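Local coordinates for periplasmic cell division protein (SufI) (Aquifex aeolicus, PDB 6SYY), which binds copper ions and probably works as a laccase-like multicopper oxidase, at residues A124-D129 / D423-K428; I231-T236 / E362-R367. All coordinates share one frame; numbering follows the deposited sequence.

How the interactions relate
Interaction 1 joins two loops, one from the N-terminal and one from the C-terminal multicopper oxidase region, and is only partly buried; interaction 2 packs the side chains of two strands that are not hydrogen-bonded to each other, in a buried contact. The chemistry follows the setting. Residues 124-129 and 423-428 meet through an indole edge, a backbone carbonyl and one weak lysine-amide hydrogen bond, whereas 231-236 and 362-367 touch through methyl groups and a thioether. The two contacts share no strand or loop. They lie on opposite sides of the chain's centre, their own centres about 38 Å apart, and interaction 1 is the one near the copper sites.

Interaction 1. Residues A124-D129 / D423-K428; sequences APWKSD and DINNPK
W126 drives the far edge of its indole at the loop 423-428, and CH2 ends 3.2 Å from the backbone O of I424, which lies near the ring plane. Buried here, that oxygen has no hydrogen-bond partner in the model; the ring edge is what meets it. CG of this tryptophan sits between the backbone N and the carbonyl carbon (chi1 76°), which turns the six-membered ring toward the opposing loop. N425 is set differently: its amide plane stands 88° from the ring, and OD1 lies 4.1 Å from CZ2 of W126 in an oblique position. The same OD1 takes a weak hydrogen bond from K127, with NZ at 3.4 Å. K127 reaches it on a fully extended chain that crosses the asparagine side chain at about a right angle, while its own CG rests 3.8 Å above one face of the W126 ring, toward the rim. These are two loops of the multicopper oxidase fold, one following the strand that carries H118 and H120; W126 lies about 7 Å from the copper ligand H456, side chain to side chain. Three residues on, OD2 of D129 accepts from ND1 of H456 and its backbone O bonds to ND1 of H118, second-shell support for copper ligands. With an alanine in place of W126 a gap is likely to open between the loops, the K127 chain losing the ring face it lies on. D423 shapes the loop opposite: OD1 accepts from N of N425 at 3.0 Å in an Asx turn, and OD2 takes ND2 of N426 at 2.9 Å.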
loop_
_atom_site.group_PDB
_atom_site.type_symbol
_atom_site.label_atom_id
_atom_site.label_comp_id
_atom_site.label_asym_id
_atom_site.label_seq_id
_atom_site.Cartn_x
_atom_site.Cartn_y
_atom_site.Cartn_z
ATOM N N ALA A 124 5.901 -11.742 8.698
ATOM C CA ALA A 124 7.297 -11.812 9.097
ATOM C C ALA A 124 7.391 -11.894 10.612
ATOM O O ALA A 124 6.474 -11.453 11.318
ATOM C CB ALA A 124 8.077 -10.586 8.602
ATOM N N PRO A 125 8.473 -12.463 11.141
ATOM C CA PRO A 125 8.766 -12.262 12.564
ATOM C C PRO A 125 8.929 -10.772 12.818
ATOM O O PRO A 125 9.518 -10.050 12.013
ATOM C CB PRO A 125 10.075 -13.032 12.780
ATOM C CG PRO A 125 10.175 -13.968 11.617
ATOM C CD PRO A 125 9.506 -13.271 10.471
ATOM N N TRP A 126 8.374 -10.305 13.937
ATOM C CA TRP A 126 8.165 -8.870 14.082
ATOM C C TRP A 126 9.469 -8.098 14.226
ATOM O O TRP A 126 9.510 -6.908 13.894
ATOM C CB TRP A 126 7.234 -8.592 15.257
ATOM C CG TRP A 126 7.861 -8.719 16.596
ATOM C CD1 TRP A 126 8.214 -9.870 17.233
ATOM C CD2 TRP A 126 8.184 -7.649 17.486
ATOM N NE1 TRP A 126 8.747 -9.580 18.466
ATOM C CE2 TRP A 126 8.737 -8.222 18.644
ATOM C CE3 TRP A 126 8.060 -6.257 17.414
ATOM C CZ2 TRP A 126 9.167 -7.456 19.722
ATOM C CZ3 TRP A 126 8.487 -5.498 18.484
ATOM C CH2 TRP A 126 9.034 -6.098 19.623
ATOM N N LYS A 127 10.539 -8.742 14.685
ATOM C CA LYS A 127 11.836 -8.079 14.673
ATOM C C LYS A 127 12.401 -7.956 13.264
ATOM O O LYS A 127 13.403 -7.259 13.072
ATOM C CB LYS A 127 12.805 -8.827 15.591
ATOM C CG LYS A 127 12.261 -8.961 17.002
ATOM C CD LYS A 127 13.105 -9.852 17.895
ATOM C CE LYS A 127 12.506 -9.913 19.297
ATOM N NZ LYS A 127 13.288 -10.782 20.217
ATOM N N SER A 128 11.780 -8.610 12.282
ATOM C CA SER A 128 12.130 -8.455 10.877
ATOM C C SER A 128 11.081 -7.664 10.114
ATOM O O SER A 128 11.182 -7.539 8.890
ATOM C CB SER A 128 12.319 -9.822 10.216
ATOM O OG SER A 128 13.354 -10.560 10.841
ATOM N N ASP A 129 10.083 -7.125 10.815
ATOM C CA ASP A 129 8.924 -6.492 10.194
ATOM C C ASP A 129 9.079 -4.985 10.037
ATOM O O ASP A 129 8.456 -4.396 9.145
ATOM C CB ASP A 129 7.669 -6.800 11.023
ATOM C CG ASP A 129 6.425 -6.124 10.481
ATOM O OD1 ASP A 129 6.105 -6.323 9.289
ATOM O OD2 ASP A 129 5.762 -5.402 11.255
ATOM N N ASP A 423 10.231 -2.888 28.484
ATOM C CA ASP A 423 10.813 -4.041 27.800
ATOM C C ASP A 423 10.146 -4.137 26.433
ATOM O O ASP A 423 8.959 -4.470 26.348
ATOM C CB ASP A 423 10.599 -5.319 28.615
ATOM C CG ASP A 423 11.130 -6.564 27.923
ATOM O OD1 ASP A 423 11.833 -6.446 26.896
ATOM O OD2 ASP A 423 10.839 -7.673 28.419
ATOM N N ILE A 424 10.893 -3.846 25.363
ATOM C CA ILE A 424 10.274 -3.841 24.040
ATOM C C ILE A 424 9.843 -5.241 23.619
ATOM O O ILE A 424 9.035 -5.382 22.694
ATOM C CB ILE A 424 11.200 -3.226 22.970
ATOM C CG1 ILE A 424 12.315 -4.193 22.579
ATOM C CG2 ILE A 424 11.781 -1.907 23.453
ATOM C CD1 ILE A 424 13.018 -3.802 21.298
ATOM N N ASN A 425 10.348 -6.281 24.285
ATOM C CA ASN A 425 9.892 -7.638 24.017
ATOM C C ASN A 425 8.564 -7.956 24.692
ATOM O O ASN A 425 7.899 -8.920 24.296
ATOM C CB ASN A 425 10.947 -8.648 24.464
ATOM C CG ASN A 425 12.200 -8.585 23.626
ATOM O OD1 ASN A 425 12.138 -8.489 22.398
ATOM N ND2 ASN A 425 13.351 -8.636 24.282
ATOM N N ASN A 426 8.166 -7.180 25.698
ATOM C CA ASN A 426 6.880 -7.360 26.374
ATOM C C ASN A 426 6.245 -5.997 26.611
ATOM O O ASN A 426 6.101 -5.544 27.753
ATOM C CB ASN A 426 7.061 -8.133 27.682
ATOM C CG ASN A 426 7.597 -9.533 27.457
ATOM O OD1 ASN A 426 6.844 -10.458 27.146
ATOM N ND2 ASN A 426 8.906 -9.694 27.603
ATOM N N PRO A 427 5.836 -5.312 25.537
ATOM C CA PRO A 427 5.264 -3.973 25.694
ATOM C C PRO A 427 3.779 -4.025 25.997
ATOM O O PRO A 427 3.185 -5.106 26.061
ATOM C CB PRO A 427 5.523 -3.337 24.329
ATOM C CG PRO A 427 5.314 -4.503 23.390
ATOM C CD PRO A 427 5.827 -5.735 24.121
ATOM N N LYS A 428 3.170 -2.858 26.180
ATOM C CA LYS A 428 1.719 -2.791 26.254
ATOM C C LYS A 428 1.115 -3.250 24.932
ATOM O O LYS A 428 1.616 -2.921 23.853
ATOM C CB LYS A 428 1.269 -1.364 26.586
ATOM C CG LYS A 428 -0.234 -1.195 26.686
ATOM C CD LYS A 428 -0.631 0.182 27.203
ATOM C CE LYS A 428 -2.154 0.332 27.199
ATOM N NZ LYS A 428 -2.630 1.553 27.911
#

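Interaction 2. Residues I231-T236 / E362-R367; sequences ILVNLT and EVMEFR
A chi1 of 174° swings CG1 of V363 away from the backbone N and over to V233, whose CG2 lies anti to the carbonyl carbon, beside its own N; the two methyls meet at 3.8 Å. I231 brings its CG2 branch to the same V363 methyl at 4.0 Å, so CG1 of V363 touches two side chains of strand 230-233. The setting is probably the second cupredoxin-like domain of the multicopper oxidase fold. A classic beta bulge shapes this end of strand 361-370: V363 and M364 both face L318 on strand 315-321, and it is these two adjacent residues that meet strand 230-233. The strand axes come within 7.2 Å at 43° between N-to-C directions, and the contact is made by side chains, with no backbone hydrogen bonds from one segment to the other. Both I231 and V233 cross V363 at about a right angle. P239 and L49 add to the apolar surroundings, each touching both V233 and M364. Beyond V233 comes a tight two-residue beta hairpin, its turn at N234-L235 close to type I', with N of V233 bonding to O of T236 at 3.0 Å. Further along the other strand, NE of R367 meets OE2 of E365 at 2.7 Å in a salt bridge, that oxygen in the guanidinium plane. The outlying contact is made by M364, whose extended chain carries SD to 4.5 Å from CG1 of V233.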
loop_
_atom_site.group_PDB
_atom_site.type_symbol
_atom_site.label_atom_id
_atom_site.label_comp_id
_atom_site.label_asym_id
_atom_site.label_seq_id
_atom_site.Cartn_x
_atom_site.Cartn_y
_atom_site.Cartn_z
ATOM N N ILE A 231 -0.800 15.774 -8.649
ATOM C CA ILE A 231 -0.890 14.318 -8.679
ATOM C C ILE A 231 0.297 13.760 -9.447
ATOM O O ILE A 231 0.652 14.256 -10.522
ATOM C CB ILE A 231 -2.216 13.859 -9.306
ATOM C CG1 ILE A 231 -3.384 14.563 -8.620
ATOM C CG2 ILE A 231 -2.362 12.352 -9.174
ATOM C CD1 ILE A 231 -3.510 14.233 -7.141
ATOM N N LEU A 232 0.913 12.721 -8.893
ATOM C CA LEU A 232 2.070 12.080 -9.493
ATOM C C LEU A 232 1.818 10.586 -9.604
ATOM O O LEU A 232 1.147 9.987 -8.759
ATOM C CB LEU A 232 3.349 12.318 -8.676
ATOM C CG LEU A 232 3.934 13.732 -8.589
ATOM C CD1 LEU A 232 3.146 14.607 -7.638
ATOM C CD2 LEU A 232 5.381 13.660 -8.147
ATOM N N VAL A 233 2.350 9.991 -10.666
ATOM C CA VAL A 233 2.386 8.543 -10.826
ATOM C C VAL A 233 3.840 8.160 -11.039
ATOM O O VAL A 233 4.466 8.601 -12.010
ATOM C CB VAL A 233 1.511 8.063 -11.992
ATOM C CG1 VAL A 233 1.420 6.551 -11.982
ATOM C CG2 VAL A 233 0.128 8.687 -11.920
ATOM N N ASN A 234 4.382 7.361 -10.122
ATOM C CA ASN A 234 5.793 6.989 -10.159
ATOM C C ASN A 234 6.679 8.230 -10.211
ATOM O O ASN A 234 7.660 8.287 -10.954
ATOM C CB ASN A 234 6.079 6.062 -11.338
ATOM C CG ASN A 234 5.140 4.883 -11.377
ATOM O OD1 ASN A 234 4.565 4.507 -10.356
ATOM N ND2 ASN A 234 4.977 4.288 -12.556
ATOM N N LEU A 235 6.312 9.238 -9.415
ATOM C CA LEU A 235 7.005 10.527 -9.368
ATOM C C LEU A 235 7.002 11.226 -10.724
ATOM O O LEU A 235 7.957 11.927 -11.069
ATOM C CB LEU A 235 8.440 10.384 -8.849
ATOM C CG LEU A 235 8.609 10.268 -7.336
ATOM C CD1 LEU A 235 10.064 10.421 -6.968
ATOM C CD2 LEU A 235 7.760 11.305 -6.608
ATOM N N THR A 236 5.933 11.051 -11.499
ATOM C CA THR A 236 5.782 11.733 -12.777
ATOM C C THR A 236 4.566 12.644 -12.711
ATOM O O THR A 236 3.440 12.154 -12.516
ATOM C CB THR A 236 5.634 10.743 -13.933
ATOM O OG1 THR A 236 6.659 9.749 -13.845
ATOM C CG2 THR A 236 5.745 11.466 -15.270
ATOM N N GLU A 362 -8.078 14.548 -13.402
ATOM C CA GLU A 362 -7.418 13.483 -14.143
ATOM C C GLU A 362 -6.133 13.070 -13.435
ATOM O O GLU A 362 -5.359 13.917 -12.982
ATOM C CB GLU A 362 -7.120 13.943 -15.569
ATOM C CG GLU A 362 -6.328 12.951 -16.405
ATOM C CD GLU A 362 -6.244 13.365 -17.860
ATOM O OE1 GLU A 362 -7.203 13.997 -18.351
ATOM O OE2 GLU A 362 -5.222 13.065 -18.512
ATOM N N VAL A 363 -5.919 11.762 -13.321
ATOM C CA VAL A 363 -4.668 11.246 -12.770
ATOM C C VAL A 363 -3.644 10.993 -13.868
ATOM O O VAL A 363 -2.464 11.321 -13.718
ATOM C CB VAL A 363 -4.939 9.966 -11.955
ATOM C CG1 VAL A 363 -3.633 9.351 -11.495
ATOM C CG2 VAL A 363 -5.838 10.270 -10.770
ATOM N N MET A 364 -4.082 10.432 -14.991
ATOM C CA MET A 364 -3.158 9.971 -16.013
ATOM C C MET A 364 -3.920 9.764 -17.317
ATOM O O MET A 364 -5.134 9.541 -17.323
ATOM C CB MET A 364 -2.469 8.683 -15.561
ATOM C CG MET A 364 -1.345 8.222 -16.439
ATOM S SD MET A 364 -0.750 6.625 -15.882
ATOM C CE MET A 364 0.121 6.105 -17.352
ATOM N N GLU A 365 -3.187 9.839 -18.425
ATOM C CA GLU A 365 -3.751 9.688 -19.759
ATOM C C GLU A 365 -3.063 8.536 -20.476
ATOM O O GLU A 365 -1.830 8.461 -20.504
ATOM C CB GLU A 365 -3.601 10.985 -20.559
ATOM C CG GLU A 365 -3.620 10.810 -22.061
ATOM C CD GLU A 365 -3.260 12.090 -22.788
ATOM O OE1 GLU A 365 -3.746 13.162 -22.369
ATOM O OE2 GLU A 365 -2.483 12.026 -23.767
ATOM N N PHE A 366 -3.860 7.636 -21.043
ATOM C CA PHE A 366 -3.366 6.556 -21.885
ATOM C C PHE A 366 -3.706 6.858 -23.336
ATOM O O PHE A 366 -4.841 7.234 -23.648
ATOM C CB PHE A 366 -3.971 5.212 -21.480
ATOM C CG PHE A 366 -3.568 4.757 -20.116
ATOM C CD1 PHE A 366 -2.354 4.120 -19.917
ATOM C CD2 PHE A 366 -4.402 4.962 -19.030
ATOM C CE1 PHE A 366 -1.979 3.696 -18.660
ATOM C CE2 PHE A 366 -4.032 4.545 -17.767
ATOM C CZ PHE A 366 -2.817 3.910 -17.583
ATOM N N ARG A 367 -2.727 6.693 -24.216
ATOM C CA ARG A 367 -2.896 6.929 -25.642
ATOM C C ARG A 367 -2.731 5.595 -26.352
ATOM O O ARG A 367 -1.632 5.031 -26.376
ATOM C CB ARG A 367 -1.884 7.951 -26.151
ATOM C CG ARG A 367 -1.753 9.192 -25.285
ATOM C CD ARG A 367 -0.338 9.737 -25.371
ATOM N NE ARG A 367 -0.235 11.124 -24.936
ATOM C CZ ARG A 367 0.835 11.884 -25.151
ATOM N NH1 ARG A 367 1.881 11.382 -25.794
ATOM N NH2 ARG A 367 0.859 13.143 -24.728
#